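Local coordinates for Hut operon positive regulatory protein (Bacillus subtilis, PDB 4H4L) that binds regulatory sequences on mRNA when histidine is present, preventing transcription termination and so switching on the hut operon for histidine utilization, at residues V37-V42 / R103-R108. The protein carries 1 engineered substitution. Residues are numbered along the deposited sequence; the frame is centred on the assembly and turned at random.
Sequences VCLGKV and RFAVLR
The ring of F104 lies across the neighbouring strand with one face against G40, a compact example of how an aromatic residue and a glycine are paired across antiparallel strands. With chi1 at 60°, its CG sits between the backbone N and the carbonyl carbon, and this swings the ring over strand 37-42. G40 CA stands 3.8 Å from the ring centroid in a CH-pi contact, offset toward the rim, and a beta carbon on G40 would collide with F104 CZ. C38 SG approaches the ring edge near its plane, while V42 CG1 comes in obliquely at 4.2 Å from F104 CD2. A serine in place of F104 would probably open a gap over G40 and deprive C38 and V42 of their shared apolar neighbour.

Between the two backbones, F104 N gives a nearly straight hydrogen bond to G40 O (2.9 Å, 167°), whereas the return bond from G40 N to F104 O is weak. The C38 and V106 pair repeats this asymmetry, V106 N reaching C38 O at 2.8 Å.

On the other face of the sheet, V37 and L107 lie side by side, V37 CG2 meeting L107 CD2 at 3.5 Å. The two methyls of L39 part company: CD2 packs on A105 CB, and CD1 comes to the edge of the R103 guanidinium, 3.2 Å from NH2. R103 reaches it with its chain extended from CG to NE, and crosses K41 at an angle where R103 CG and K41 CG meet (3.9 Å).

F104 also meets I54 and A57 of helix 47-60, while L16 and L17 of helix 9-17 touch the L39, A105 and R103 side. The arrangement is that of a four-stranded antiparallel sheet between helices, here strand 36-44, outermost in this chain's sheet, joined to strand 99-109 within the HutP fold.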
loop_
_atom_site.group_PDB
_atom_site.type_symbol
_atom_site.label_atom_id
_atom_site.label_comp_id
_atom_site.label_asym_id
_atom_site.label_seq_id
_atom_site.Cartn_x
_atom_site.Cartn_y
_atom_site.Cartn_z
ATOM N N VAL A 37 -22.165 -2.117 23.350
ATOM C CA VAL A 37 -22.513 -1.876 21.955
ATOM C C VAL A 37 -22.933 -0.461 21.685
ATOM O O VAL A 37 -23.631 0.144 22.473
ATOM C CB VAL A 37 -23.597 -2.845 21.433
ATOM C CG1 VAL A 37 -24.943 -2.610 22.108
ATOM C CG2 VAL A 37 -23.713 -2.738 19.918
ATOM N N CYS A 38 -22.538 0.032 20.523
ATOM C CA CYS A 38 -22.544 1.443 20.241
ATOM C C CYS A 38 -22.761 1.677 18.746
ATOM O O CYS A 38 -22.207 0.969 17.904
ATOM C CB CYS A 38 -21.206 2.001 20.726
ATOM S SG CYS A 38 -20.676 3.517 19.952
ATOM N N LEU A 39 -23.583 2.666 18.420
ATOM C CA LEU A 39 -23.928 2.967 17.028
ATOM C C LEU A 39 -23.754 4.440 16.765
ATOM O O LEU A 39 -23.634 5.219 17.705
ATOM C CB LEU A 39 -25.375 2.576 16.732
ATOM C CG LEU A 39 -25.712 1.091 16.840
ATOM C CD1 LEU A 39 -27.105 0.858 16.298
ATOM C CD2 LEU A 39 -24.706 0.253 16.077
ATOM N N GLY A 40 -23.748 4.826 15.495
ATOM C CA GLY A 40 -23.596 6.235 15.142
ATOM C C GLY A 40 -23.436 6.498 13.661
ATOM O O GLY A 40 -23.398 5.563 12.873
ATOM N N LYS A 41 -23.311 7.780 13.311
ATOM C CA LYS A 41 -23.236 8.250 11.932
ATOM C C LYS A 41 -22.266 9.419 11.722
ATOM O O LYS A 41 -22.238 10.392 12.473
ATOM C CB LYS A 41 -24.615 8.671 11.431
ATOM C CG LYS A 41 -25.417 7.563 10.773
ATOM C CD LYS A 41 -26.783 8.080 10.334
ATOM C CE LYS A 41 -27.725 8.258 11.529
ATOM N NZ LYS A 41 -28.025 6.973 12.226
ATOM N N VAL A 42 -21.486 9.309 10.663
ATOM C CA VAL A 42 -20.504 10.325 10.306
ATOM C C VAL A 42 -20.383 10.350 8.783
ATOM O O VAL A 42 -20.322 9.292 8.130
ATOM C CB VAL A 42 -19.141 10.103 11.028
ATOM C CG1 VAL A 42 -18.499 8.772 10.647
ATOM C CG2 VAL A 42 -18.186 11.275 10.797
ATOM N N ARG A 103 -22.261 4.854 8.434
ATOM C CA ARG A 103 -22.864 4.568 9.715
ATOM C C ARG A 103 -21.913 3.534 10.285
ATOM O O ARG A 103 -21.371 2.753 9.517
ATOM C CB ARG A 103 -24.264 3.974 9.550
ATOM C CG ARG A 103 -24.952 3.645 10.883
ATOM C CD ARG A 103 -26.360 3.052 10.742
ATOM N NE ARG A 103 -26.891 2.587 12.037
ATOM C CZ ARG A 103 -27.958 1.801 12.195
ATOM N NH1 ARG A 103 -28.649 1.370 11.145
ATOM N NH2 ARG A 103 -28.338 1.446 13.414
ATOM N N PHE A 104 -21.717 3.538 11.603
ATOM C CA PHE A 104 -20.821 2.603 12.288
ATOM C C PHE A 104 -21.452 1.878 13.488
ATOM O O PHE A 104 -22.250 2.450 14.253
ATOM C CB PHE A 104 -19.515 3.311 12.726
ATOM C CG PHE A 104 -19.732 4.471 13.664
ATOM C CD1 PHE A 104 -19.674 4.288 15.056
ATOM C CD2 PHE A 104 -19.985 5.755 13.166
ATOM C CE1 PHE A 104 -19.891 5.354 15.924
ATOM C CE2 PHE A 104 -20.190 6.844 14.038
ATOM C CZ PHE A 104 -20.143 6.642 15.419
ATOM N N ALA A 105 -21.068 0.621 13.641
ATOM C CA ALA A 105 -21.400 -0.159 14.800
ATOM C C ALA A 105 -20.097 -0.461 15.487
ATOM O O ALA A 105 -19.106 -0.680 14.783
ATOM C CB ALA A 105 -22.051 -1.446 14.362
ATOM N N VAL A 106 -20.080 -0.468 16.828
ATOM C CA VAL A 106 -18.916 -0.940 17.608
ATOM C C VAL A 106 -19.303 -1.968 18.673
ATOM O O VAL A 106 -20.017 -1.656 19.622
ATOM C CB VAL A 106 -18.178 0.189 18.359
ATOM C CG1 VAL A 106 -16.926 -0.358 19.026
ATOM C CG2 VAL A 106 -17.847 1.344 17.435
ATOM N N LEU A 107 -18.800 -3.186 18.524
ATOM C CA LEU A 107 -19.064 -4.257 19.476
ATOM C C LEU A 107 -17.853 -4.619 20.318
ATOM O O LEU A 107 -16.736 -4.665 19.805
ATOM C CB LEU A 107 -19.564 -5.509 18.763
ATOM C CG LEU A 107 -21.053 -5.827 18.783
ATOM C CD1 LEU A 107 -21.243 -7.286 18.420
ATOM C CD2 LEU A 107 -21.653 -5.582 20.155
ATOM N N ARG A 108 -18.090 -4.876 21.609
ATOM C CA ARG A 108 -17.061 -5.379 22.523
ATOM C C ARG A 108 -17.539 -6.513 23.455
ATOM O O ARG A 108 -18.601 -6.438 24.087
ATOM C CB ARG A 108 -16.439 -4.253 23.350
ATOM C CG ARG A 108 -15.573 -4.785 24.482
ATOM C CD ARG A 108 -15.249 -3.693 25.475
ATOM N NE ARG A 108 -14.116 -4.045 26.326
ATOM C CZ ARG A 108 -13.304 -3.151 26.887
ATOM N NH1 ARG A 108 -13.515 -1.844 26.686
ATOM N NH2 ARG A 108 -12.283 -3.557 27.649
#